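Uncharacterized protein GSU0716 (Geobacter sulfurreducens PCA, PDB 3BIJ) is uncharacterised but belongs to the caspase-like C14 peptidase family, and so probably acts as a cysteine-type endopeptidase. Local coordinates at residues A[100-103]-A[108-111]; A[229-234]-A[241-246]; A[30-35]-A[131-136]; A[3-8]-A[69-74]. All coordinates share one frame; numbering follows the deposited sequence.

Interaction 1. Residues A[100-103]-A[108-111]; sequences DETW and GELI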
loop_
_atom_site.group_PDB
_atom_site.type_symbol
_atom_site.label_atom_id
_atom_site.label_comp_id
_atom_site.label_asym_id
_atom_site.label_seq_id
_atom_site.Cartn_x
_atom_site.Cartn_y
_atom_site.Cartn_z
ATOM N N ASP A 100 -34.369 -1.264 2.686
ATOM C CA ASP A 100 -34.915 -0.605 1.501
ATOM C C ASP A 100 -34.044 0.600 1.159
ATOM O O ASP A 100 -33.748 1.433 2.018
ATOM C CB ASP A 100 -36.346 -0.127 1.744
ATOM C CG ASP A 100 -37.346 -1.259 1.772
ATOM O OD1 ASP A 100 -37.417 -2.027 0.785
ATOM O OD2 ASP A 100 -38.076 -1.372 2.775
ATOM N N GLU A 101 -33.629 0.691 -0.097
ATOM C CA GLU A 101 -32.801 1.804 -0.535
ATOM C C GLU A 101 -33.624 3.079 -0.573
ATOM O O GLU A 101 -34.824 3.043 -0.824
ATOM C CB GLU A 101 -32.212 1.496 -1.902
ATOM C CG GLU A 101 -31.273 0.305 -1.862
ATOM C CD GLU A 101 -30.706 -0.037 -3.215
ATOM O OE1 GLU A 101 -29.774 -0.883 -3.277
ATOM O OE2 GLU A 101 -31.197 0.538 -4.219
ATOM N N THR A 102 -32.977 4.206 -0.310
ATOM C CA THR A 102 -33.672 5.482 -0.282
ATOM C C THR A 102 -32.770 6.616 -0.739
ATOM O O THR A 102 -31.571 6.433 -0.965
ATOM C CB THR A 102 -34.118 5.847 1.146
ATOM O OG1 THR A 102 -32.968 6.226 1.916
ATOM C CG2 THR A 102 -34.821 4.666 1.811
ATOM N N TRP A 103 -33.372 7.789 -0.889
ATOM C CA TRP A 103 -32.634 8.986 -1.242
ATOM C C TRP A 103 -32.690 9.804 0.040
ATOM O O TRP A 103 -33.755 9.942 0.653
ATOM C CB TRP A 103 -33.303 9.758 -2.385
ATOM C CG TRP A 103 -32.867 9.316 -3.758
ATOM C CD1 TRP A 103 -31.948 8.352 -4.057
ATOM C CD2 TRP A 103 -33.331 9.831 -5.009
ATOM N NE1 TRP A 103 -31.810 8.233 -5.413
ATOM C CE2 TRP A 103 -32.650 9.127 -6.025
ATOM C CE3 TRP A 103 -34.258 10.818 -5.371
ATOM C CZ2 TRP A 103 -32.865 9.376 -7.382
ATOM C CZ3 TRP A 103 -34.471 11.065 -6.718
ATOM C CH2 TRP A 103 -33.772 10.342 -7.708
ATOM N N GLY A 108 -36.078 14.151 5.036
ATOM C CA GLY A 108 -35.989 12.786 5.505
ATOM C C GLY A 108 -35.701 11.895 4.303
ATOM O O GLY A 108 -35.316 12.386 3.236
ATOM N N GLU A 109 -35.902 10.589 4.445
ATOM C CA GLU A 109 -35.613 9.680 3.337
ATOM C C GLU A 109 -36.811 9.375 2.456
ATOM O O GLU A 109 -37.931 9.232 2.932
ATOM C CB GLU A 109 -35.029 8.366 3.863
ATOM C CG GLU A 109 -33.785 8.565 4.694
ATOM C CD GLU A 109 -33.316 7.299 5.345
ATOM O OE1 GLU A 109 -32.907 6.375 4.615
ATOM O OE2 GLU A 109 -33.355 7.227 6.589
ATOM N N LEU A 110 -36.561 9.280 1.160
ATOM C CA LEU A 110 -37.609 8.974 0.210
ATOM C C LEU A 110 -37.354 7.534 -0.178
ATOM O O LEU A 110 -36.361 7.250 -0.833
ATOM C CB LEU A 110 -37.483 9.885 -1.011
ATOM C CG LEU A 110 -38.486 9.689 -2.145
ATOM C CD1 LEU A 110 -39.877 10.077 -1.679
ATOM C CD2 LEU A 110 -38.073 10.517 -3.330
ATOM N N ILE A 111 -38.228 6.622 0.243
ATOM C CA ILE A 111 -38.055 5.206 -0.071
ATOM C C ILE A 111 -38.123 4.968 -1.570
ATOM O O ILE A 111 -38.986 5.520 -2.257
ATOM C CB ILE A 111 -39.127 4.319 0.612
ATOM C CG1 ILE A 111 -38.856 4.219 2.111
ATOM C CG2 ILE A 111 -39.075 2.911 0.041
ATOM C CD1 ILE A 111 -38.918 5.537 2.851
#
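T102 OG1 donates a hydrogen bond to E109 OE1 over 2.7 Å, arriving on the anti lone pair of that oxygen, the one turned from OE2. A chi1 of 73° sets the hydroxyl between the backbone N and carbonyl carbon of T102, the rotation that aims it across the hairpin, while the E109 chain, extended beyond CG, brings OE1 to it. The backbones are joined at W103 and L110, an antiparallel hydrogen-bonded pair: L110 N donates to W103 O over 2.9 Å, and W103 N to L110 O over 3.0 Å. W103 O also takes a CA-H...O contact from E109 CA at 3.3 Å. T102 and I111 form the next, non-hydrogen-bonded pair, and here the methyl of T102 does the packing, CG2 lying 4.1 Å from I111 CG1. A valine here would probably leave E109 OE1 without this donor, and the carboxylate freer to turn, in a buried setting. On the other face of the sheet L110 CD2 approaches the W103 ring obliquely, 4.3 Å from CE3. The short hairpin is well anchored: strand 99-104 runs antiparallel to strand 76-89, with D100 and T102 bonded through their backbones to V88 and G86 and the W103 ring stacked on Y81. I111 leads into helix 112-119, where E114 accepts from its N, and the I111 side chain rests on Y183 and I186 of helix 180-189.

Interaction 2. Residues A[229-234]-A[241-246]; sequences RVWKNG and RSFHKA
The F243 ring reaches V230 and W231 because its CG stands anti to the backbone N (chi1 -172°), which swings the ring from helix 240-250 to the end of helix 222-231. V230, with CG1 beside its own backbone N (chi1 -55°), spreads its two methyls over different partners: CG2 meets F243 obliquely, and CG1 lies 3.9 Å from A246 O and 4.4 Å from A246 CB. F243 CE1 is modelled too close to V230 CG2 for the exact spacing to be trusted. Better defined is the W231 side, where F243 CE1 lies 4.0 Å from W231 CB and W231 N sits in the plane of the phenyl ring, at its edge. A serine in place of F243 would probably open a gap beside V230 and W231 and leave the two helices joined here mainly through V230 and A246. The W231 ring meets F275 edge-to-face and has G234 CA 3.4 Å above one face, so the turn after the helix folds back on it. Beyond the contact K232 NZ bonds carbonyls of D90, E95 and G98 of a second subunit. The side chains that meet are apolar and the segments share no hydrogen bond, so cohesion rests on packing and burial, while charged residues nearby serve the subunit interface.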
loop_
_atom_site.group_PDB
_atom_site.type_symbol
_atom_site.label_atom_id
_atom_site.label_comp_id
_atom_site.label_asym_id
_atom_site.label_seq_id
_atom_site.Cartn_x
_atom_site.Cartn_y
_atom_site.Cartn_z
ATOM N N ARG A 229 -17.707 16.096 -18.988
ATOM C CA ARG A 229 -16.534 16.071 -19.854
ATOM C C ARG A 229 -16.791 15.454 -21.241
ATOM O O ARG A 229 -16.262 15.945 -22.235
ATOM C CB ARG A 229 -15.368 15.368 -19.143
ATOM C CG ARG A 229 -14.147 15.146 -20.032
ATOM C CD ARG A 229 -12.815 15.376 -19.321
ATOM N NE ARG A 229 -12.431 16.779 -19.337
ATOM C CZ ARG A 229 -11.172 17.209 -19.311
ATOM N NH1 ARG A 229 -10.902 18.508 -19.324
ATOM N NH2 ARG A 229 -10.175 16.339 -19.283
ATOM N N VAL A 230 -17.595 14.392 -21.323
ATOM C CA VAL A 230 -17.869 13.788 -22.626
ATOM C C VAL A 230 -18.933 14.609 -23.330
ATOM O O VAL A 230 -18.943 14.707 -24.547
ATOM C CB VAL A 230 -18.371 12.323 -22.519
ATOM C CG1 VAL A 230 -17.391 11.488 -21.715
ATOM C CG2 VAL A 230 -19.743 12.286 -21.880
ATOM N N TRP A 231 -19.843 15.198 -22.567
ATOM C CA TRP A 231 -20.875 16.010 -23.184
ATOM C C TRP A 231 -20.205 17.223 -23.826
ATOM O O TRP A 231 -20.700 17.784 -24.802
ATOM C CB TRP A 231 -21.885 16.448 -22.136
ATOM C CG TRP A 231 -22.891 17.416 -22.639
ATOM C CD1 TRP A 231 -23.094 18.698 -22.189
ATOM C CD2 TRP A 231 -23.892 17.175 -23.624
ATOM N NE1 TRP A 231 -24.162 19.259 -22.822
ATOM C CE2 TRP A 231 -24.679 18.349 -23.711
ATOM C CE3 TRP A 231 -24.214 16.081 -24.442
ATOM C CZ2 TRP A 231 -25.770 18.463 -24.585
ATOM C CZ3 TRP A 231 -25.305 16.197 -25.313
ATOM C CH2 TRP A 231 -26.065 17.384 -25.371
ATOM N N LYS A 232 -19.065 17.613 -23.273
ATOM C CA LYS A 232 -18.288 18.748 -23.767
ATOM C C LYS A 232 -19.093 19.967 -24.212
ATOM O O LYS A 232 -18.974 20.427 -25.356
ATOM C CB LYS A 232 -17.358 18.321 -24.907
ATOM C CG LYS A 232 -16.200 19.291 -25.115
ATOM C CD LYS A 232 -15.245 18.786 -26.147
ATOM C CE LYS A 232 -13.990 19.644 -26.199
ATOM N NZ LYS A 232 -13.005 19.134 -27.212
ATOM N N ASN A 233 -19.909 20.494 -23.299
ATOM C CA ASN A 233 -20.717 21.688 -23.565
ATOM C C ASN A 233 -21.592 21.579 -24.804
ATOM O O ASN A 233 -21.710 22.545 -25.562
ATOM C CB ASN A 233 -19.804 22.910 -23.711
ATOM C CG ASN A 233 -18.866 23.077 -22.534
ATOM O OD1 ASN A 233 -19.291 23.442 -21.443
ATOM N ND2 ASN A 233 -17.578 22.800 -22.749
ATOM N N GLY A 234 -22.176 20.401 -25.027
ATOM C CA GLY A 234 -23.055 20.219 -26.170
ATOM C C GLY A 234 -22.410 19.831 -27.480
ATOM O O GLY A 234 -23.080 19.823 -28.507
ATOM N N ARG A 241 -26.787 5.285 -25.456
ATOM C CA ARG A 241 -25.911 4.150 -25.223
ATOM C C ARG A 241 -24.477 4.575 -25.419
ATOM O O ARG A 241 -23.632 4.315 -24.570
ATOM C CB ARG A 241 -26.258 2.997 -26.161
ATOM C CG ARG A 241 -27.662 2.471 -25.926
ATOM C CD ARG A 241 -27.983 1.132 -26.612
ATOM N NE ARG A 241 -28.471 0.284 -25.583
ATOM C CZ ARG A 241 -29.563 -0.430 -25.341
ATOM N NH1 ARG A 241 -29.478 -1.034 -24.177
ATOM N NH2 ARG A 241 -30.644 -0.602 -26.093
ATOM N N SER A 242 -24.193 5.249 -26.523
ATOM C CA SER A 242 -22.827 5.699 -26.772
ATOM C C SER A 242 -22.365 6.675 -25.707
ATOM O O SER A 242 -21.197 6.666 -25.323
ATOM C CB SER A 242 -22.728 6.368 -28.134
ATOM O OG SER A 242 -23.046 5.440 -29.143
ATOM N N PHE A 243 -23.284 7.519 -25.242
ATOM C CA PHE A 243 -22.966 8.513 -24.230
ATOM C C PHE A 243 -22.485 7.769 -22.980
ATOM O O PHE A 243 -21.410 8.037 -22.433
ATOM C CB PHE A 243 -24.216 9.340 -23.938
ATOM C CG PHE A 243 -23.978 10.512 -23.044
ATOM C CD1 PHE A 243 -22.963 11.420 -23.318
ATOM C CD2 PHE A 243 -24.810 10.735 -21.948
ATOM C CE1 PHE A 243 -22.789 12.536 -22.513
ATOM C CE2 PHE A 243 -24.650 11.840 -21.138
ATOM C CZ PHE A 243 -23.640 12.749 -21.412
ATOM N N HIS A 244 -23.286 6.797 -22.566
ATOM C CA HIS A 244 -22.994 5.986 -21.411
ATOM C C HIS A 244 -21.656 5.250 -21.575
ATOM O O HIS A 244 -20.801 5.308 -20.694
ATOM C CB HIS A 244 -24.145 5.003 -21.211
ATOM C CG HIS A 244 -23.874 3.954 -20.179
ATOM N ND1 HIS A 244 -23.781 4.242 -18.834
ATOM C CD2 HIS A 244 -23.659 2.621 -20.296
ATOM C CE1 HIS A 244 -23.520 3.131 -18.168
ATOM N NE2 HIS A 244 -23.442 2.135 -19.031
ATOM N N LYS A 245 -21.467 4.574 -22.705
ATOM C CA LYS A 245 -20.221 3.832 -22.945
ATOM C C LYS A 245 -18.979 4.720 -22.913
ATOM O O LYS A 245 -17.915 4.304 -22.437
ATOM C CB LYS A 245 -20.287 3.087 -24.283
ATOM C CG LYS A 245 -21.306 1.953 -24.296
ATOM C CD LYS A 245 -21.360 1.241 -25.648
ATOM C CE LYS A 245 -20.051 0.497 -25.956
ATOM N NZ LYS A 245 -19.817 -0.679 -25.036
ATOM N N ALA A 246 -19.119 5.946 -23.407
ATOM C CA ALA A 246 -18.006 6.895 -23.421
ATOM C C ALA A 246 -17.662 7.363 -22.002
ATOM O O ALA A 246 -16.510 7.671 -21.702
ATOM C CB ALA A 246 -18.352 8.101 -24.305
#

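Interaction 3. Residues A[30-35]-A[131-136]; sequences EADAED and FSDSCH
D32 extends its carboxylate from helix 29-42 toward that of D133, which follows F131 and S132 of strand 127-133, and the two meet oxygen to oxygen, OD1 of D32 lying 3.4 Å from OD2 of D133. The side chains cross at about a right angle, yet the carboxylate planes differ by only 14°. They are stepped and not coplanar: D133 OD2 lies about 2.5 Å off the plane of the D32 group. D32 has its CG beside the backbone N (chi1 -76°), whereas in D133 CG is anti to N (chi1 -170°), which carries the carboxylate toward the helix. The two oxygens, both acceptors, are not hydrogen-bonded to each other, and each has other partners. D32 OD1 takes a salt bridge from R165 NH2 and a hydrogen bond from S82 OG, while D32 OD2 takes G221 N. D133 OD2 is bonded to T224 OG1, and D133 O receives R165 NH2 as well, so one guanidinium nitrogen bridges both segments. D133 is also the centre of an inverse gamma turn, from which the chain runs on into S134, C135 and H136. In caspase-like peptidases the nucleophilic cysteine follows this strand, and C135 stands at a position consistent with that role. In metacaspases two aspartates line the pocket for a basic P1 residue, and D32 and D133 are probably their counterparts. The buried acidic pair would probably be costly without a cation, and the arginine already drawn to it is consistent with a site suited to a basic side chain.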
loop_
_atom_site.group_PDB
_atom_site.type_symbol
_atom_site.label_atom_id
_atom_site.label_comp_id
_atom_site.label_asym_id
_atom_site.label_seq_id
_atom_site.Cartn_x
_atom_site.Cartn_y
_atom_site.Cartn_z
ATOM N N GLU A 30 -24.566 20.398 -5.031
ATOM C CA GLU A 30 -25.260 21.565 -5.567
ATOM C C GLU A 30 -24.659 21.932 -6.922
ATOM O O GLU A 30 -25.365 22.356 -7.830
ATOM C CB GLU A 30 -25.176 22.732 -4.589
ATOM C CG GLU A 30 -26.208 22.594 -3.493
ATOM C CD GLU A 30 -26.134 23.699 -2.472
ATOM O OE1 GLU A 30 -26.091 24.878 -2.876
ATOM O OE2 GLU A 30 -26.128 23.381 -1.266
ATOM N N ALA A 31 -23.353 21.743 -7.056
ATOM C CA ALA A 31 -22.690 22.027 -8.308
ATOM C C ALA A 31 -23.253 21.069 -9.355
ATOM O O ALA A 31 -23.596 21.490 -10.459
ATOM C CB ALA A 31 -21.172 21.848 -8.166
ATOM N N ASP A 32 -23.360 19.785 -9.016
ATOM C CA ASP A 32 -23.909 18.795 -9.959
ATOM C C ASP A 32 -25.291 19.206 -10.462
ATOM O O ASP A 32 -25.575 19.126 -11.660
ATOM C CB ASP A 32 -24.043 17.416 -9.308
ATOM C CG ASP A 32 -22.721 16.695 -9.162
ATOM O OD1 ASP A 32 -22.697 15.646 -8.487
ATOM O OD2 ASP A 32 -21.710 17.161 -9.715
ATOM N N ALA A 33 -26.155 19.628 -9.547
ATOM C CA ALA A 33 -27.502 20.029 -9.930
ATOM C C ALA A 33 -27.493 21.244 -10.869
ATOM O O ALA A 33 -28.189 21.251 -11.889
ATOM C CB ALA A 33 -28.337 20.314 -8.694
ATOM N N GLU A 34 -26.706 22.261 -10.529
ATOM C CA GLU A 34 -26.610 23.455 -11.366
ATOM C C GLU A 34 -26.133 23.065 -12.765
ATOM O O GLU A 34 -26.709 23.499 -13.768
ATOM C CB GLU A 34 -25.646 24.480 -10.748
ATOM C CG GLU A 34 -26.120 25.045 -9.402
ATOM C CD GLU A 34 -25.153 26.073 -8.783
ATOM O OE1 GLU A 34 -23.966 25.727 -8.511
ATOM O OE2 GLU A 34 -25.593 27.229 -8.556
ATOM N N ASP A 35 -25.096 22.232 -12.830
ATOM C CA ASP A 35 -24.558 21.783 -14.109
ATOM C C ASP A 35 -25.590 20.987 -14.906
ATOM O O ASP A 35 -25.697 21.153 -16.119
ATOM C CB ASP A 35 -23.302 20.932 -13.893
ATOM C CG ASP A 35 -22.109 21.755 -13.434
ATOM O OD1 ASP A 35 -21.114 21.162 -12.966
ATOM O OD2 ASP A 35 -22.165 22.994 -13.542
ATOM N N PHE A 131 -30.980 10.690 -13.809
ATOM C CA PHE A 131 -29.556 10.634 -13.496
ATOM C C PHE A 131 -29.443 10.627 -11.978
ATOM O O PHE A 131 -29.935 11.542 -11.309
ATOM C CB PHE A 131 -28.790 11.846 -14.034
ATOM C CG PHE A 131 -28.605 11.834 -15.518
ATOM C CD1 PHE A 131 -29.532 12.447 -16.358
ATOM C CD2 PHE A 131 -27.521 11.168 -16.084
ATOM C CE1 PHE A 131 -29.382 12.394 -17.744
ATOM C CE2 PHE A 131 -27.361 11.107 -17.465
ATOM C CZ PHE A 131 -28.295 11.721 -18.301
ATOM N N SER A 132 -28.817 9.594 -11.428
ATOM C CA SER A 132 -28.649 9.514 -9.986
ATOM C C SER A 132 -27.172 9.350 -9.649
ATOM O O SER A 132 -26.652 8.240 -9.705
ATOM C CB SER A 132 -29.448 8.330 -9.432
ATOM O OG SER A 132 -29.296 8.204 -8.023
ATOM N N ASP A 133 -26.497 10.452 -9.318
ATOM C CA ASP A 133 -25.075 10.405 -8.965
ATOM C C ASP A 133 -25.030 10.182 -7.470
ATOM O O ASP A 133 -24.666 11.071 -6.697
ATOM C CB ASP A 133 -24.363 11.716 -9.315
ATOM C CG ASP A 133 -22.851 11.610 -9.191
ATOM O OD1 ASP A 133 -22.376 10.607 -8.613
ATOM O OD2 ASP A 133 -22.139 12.529 -9.664
ATOM N N SER A 134 -25.422 8.981 -7.075
ATOM C CA SER A 134 -25.480 8.606 -5.672
ATOM C C SER A 134 -25.191 7.105 -5.551
ATOM O O SER A 134 -24.964 6.429 -6.554
ATOM C CB SER A 134 -26.878 8.928 -5.135
ATOM O OG SER A 134 -26.976 8.685 -3.754
ATOM N N CYS A 135 -25.213 6.593 -4.323
ATOM C CA CYS A 135 -24.949 5.182 -4.070
ATOM C C CYS A 135 -25.602 4.752 -2.762
ATOM O O CYS A 135 -26.262 5.553 -2.099
ATOM C CB CYS A 135 -23.448 4.949 -3.983
ATOM S SG CYS A 135 -22.700 5.817 -2.605
ATOM N N HIS A 136 -25.411 3.489 -2.391
ATOM C CA HIS A 136 -25.990 2.954 -1.158
ATOM C C HIS A 136 -24.964 2.145 -0.386
ATOM O O HIS A 136 -24.078 1.546 -0.983
ATOM C CB HIS A 136 -27.196 2.080 -1.492
ATOM C CG HIS A 136 -28.335 2.847 -2.085
ATOM N ND1 HIS A 136 -29.136 3.685 -1.337
ATOM C CD2 HIS A 136 -28.770 2.954 -3.364
ATOM C CE1 HIS A 136 -30.015 4.274 -2.129
ATOM N NE2 HIS A 136 -29.813 3.851 -3.364
#

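Interaction 4. Residues A[3-8]-A[69-74]; sequences KGIALA and KALGKG
I5 leaves strand 4-10 with its CB pointing toward the end of helix 57-70, and each step of its longer branch stays against the same neighbour. CB lies 4.0 Å from L71 CD2, and CG1, next along, keeps that spacing to the same methyl. CG1 is anti to the carbonyl carbon (chi1 -66°) and the chain then runs on extended (chi2 175°), which carries CD1 past L71 to A70. There CD1 reaches A70 CB at 3.9 Å while still touching L71 CD2, also 4.0 Å away. The I5 and L71 side chains thus cross at a slant, one leucine methyl lying alongside three carbons of the isoleucine. L71, the first residue to leave helical geometry, turns its other surfaces to F77, F122 and V126. K3 passes at the exposed margin: its CE comes within 4.4 Å of L71 CA, and its NZ goes on to a salt bridge with D75, whose OD2 also accepts from G72 N. Helix 57-70 links strands 46-51 and 76-89, a beta-alpha-beta crossover that spans strand 4-10, which lies between them in the sheet and pairs in parallel with both. The contact therefore seats the last turn of the connecting helix on strand 4-10, the strand it crosses, by hydrophobic packing, with the charge of K3 at its border probably balanced by D75, just beyond the 69-74 segment.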
loop_
_atom_site.group_PDB
_atom_site.type_symbol
_atom_site.label_atom_id
_atom_site.label_comp_id
_atom_site.label_asym_id
_atom_site.label_seq_id
_atom_site.Cartn_x
_atom_site.Cartn_y
_atom_site.Cartn_z
ATOM N N LYS A 3 -42.407 18.511 -25.555
ATOM C CA LYS A 3 -41.783 19.491 -24.663
ATOM C C LYS A 3 -40.958 18.780 -23.588
ATOM O O LYS A 3 -40.772 17.563 -23.655
ATOM C CB LYS A 3 -42.853 20.386 -24.027
ATOM C CG LYS A 3 -44.027 19.615 -23.448
ATOM C CD LYS A 3 -45.172 20.537 -23.097
ATOM C CE LYS A 3 -46.371 19.747 -22.606
ATOM N NZ LYS A 3 -46.988 18.961 -23.710
ATOM N N GLY A 4 -40.469 19.515 -22.594
ATOM C CA GLY A 4 -39.669 18.859 -21.576
ATOM C C GLY A 4 -39.585 19.556 -20.233
ATOM O O GLY A 4 -39.470 20.780 -20.166
ATOM N N ILE A 5 -39.648 18.767 -19.162
ATOM C CA ILE A 5 -39.564 19.287 -17.802
ATOM C C ILE A 5 -38.437 18.564 -17.079
ATOM O O ILE A 5 -38.381 17.337 -17.061
ATOM C CB ILE A 5 -40.870 19.060 -17.003
ATOM C CG1 ILE A 5 -42.003 19.880 -17.605
ATOM C CG2 ILE A 5 -40.643 19.406 -15.532
ATOM C CD1 ILE A 5 -43.343 19.634 -16.962
ATOM N N ALA A 6 -37.551 19.337 -16.474
ATOM C CA ALA A 6 -36.429 18.780 -15.754
ATOM C C ALA A 6 -36.465 19.195 -14.283
ATOM O O ALA A 6 -36.900 20.303 -13.945
ATOM C CB ALA A 6 -35.124 19.242 -16.404
ATOM N N LEU A 7 -35.999 18.291 -13.423
ATOM C CA LEU A 7 -35.927 18.516 -11.980
ATOM C C LEU A 7 -34.506 18.161 -11.516
ATOM O O LEU A 7 -34.146 16.988 -11.450
ATOM C CB LEU A 7 -36.922 17.618 -11.241
ATOM C CG LEU A 7 -37.603 18.160 -9.982
ATOM C CD1 LEU A 7 -38.117 16.984 -9.152
ATOM C CD2 LEU A 7 -36.658 18.999 -9.166
ATOM N N ALA A 8 -33.704 19.174 -11.205
ATOM C CA ALA A 8 -32.338 18.955 -10.759
ATOM C C ALA A 8 -32.318 19.058 -9.242
ATOM O O ALA A 8 -32.674 20.093 -8.678
ATOM C CB ALA A 8 -31.403 20.003 -11.377
ATOM N N LYS A 69 -48.450 14.981 -14.396
ATOM C CA LYS A 69 -49.750 15.464 -14.863
ATOM C C LYS A 69 -49.629 16.401 -16.051
ATOM O O LYS A 69 -50.464 16.383 -16.954
ATOM C CB LYS A 69 -50.496 16.188 -13.737
ATOM C CG LYS A 69 -50.992 15.287 -12.627
ATOM C CD LYS A 69 -51.714 16.088 -11.550
ATOM C CE LYS A 69 -52.017 15.225 -10.322
ATOM N NZ LYS A 69 -52.585 16.031 -9.194
ATOM N N ALA A 70 -48.580 17.214 -16.052
ATOM C CA ALA A 70 -48.358 18.170 -17.128
ATOM C C ALA A 70 -48.073 17.534 -18.485
ATOM O O ALA A 70 -48.885 17.610 -19.404
ATOM C CB ALA A 70 -47.229 19.114 -16.760
ATOM N N LEU A 71 -46.915 16.901 -18.611
ATOM C CA LEU A 71 -46.548 16.313 -19.879
ATOM C C LEU A 71 -47.276 15.028 -20.237
ATOM O O LEU A 71 -47.794 14.311 -19.373
ATOM C CB LEU A 71 -45.027 16.137 -19.944
ATOM C CG LEU A 71 -44.343 15.749 -18.642
ATOM C CD1 LEU A 71 -44.545 14.266 -18.416
ATOM C CD2 LEU A 71 -42.859 16.091 -18.695
ATOM N N GLY A 72 -47.339 14.774 -21.539
ATOM C CA GLY A 72 -48.006 13.593 -22.044
ATOM C C GLY A 72 -47.231 12.920 -23.162
ATOM O O GLY A 72 -46.045 13.198 -23.368
ATOM N N LYS A 73 -47.914 12.031 -23.877
ATOM C CA LYS A 73 -47.331 11.277 -24.985
ATOM C C LYS A 73 -46.430 12.129 -25.862
ATOM O O LYS A 73 -46.859 13.132 -26.435
ATOM C CB LYS A 73 -48.439 10.636 -25.844
ATOM C CG LYS A 73 -49.465 11.624 -26.450
ATOM C CD LYS A 73 -50.650 10.912 -27.152
ATOM C CE LYS A 73 -51.642 11.909 -27.791
ATOM N NZ LYS A 73 -52.271 12.888 -26.842
ATOM N N GLY A 74 -45.171 11.720 -25.961
ATOM C CA GLY A 74 -44.223 12.463 -26.772
ATOM C C GLY A 74 -43.302 13.377 -25.975
ATOM O O GLY A 74 -42.192 13.683 -26.406
#

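Interactions 1, 3 and 4 all reach the large mixed sheet, and interaction 3, with its centre 7 Å from that of the chain, joins the other two. Toward interaction 1 it packs E101 OE2 at 3.5 Å from H136 CD2 and W103 NE1 at 3.6 Å from S132 OG, which sets the hairpin beside the probable active-site segment around C135. Toward interaction 4 it offers A33 O, 3.5 Å from A8 CB. Interaction 2 touches none of the others; its nearest atoms are about 5 Å from interaction 3, and both those contacts border the second subunit. Interactions 1 and 2 lie on opposite sides of the chain's centre, 29 Å apart between centres.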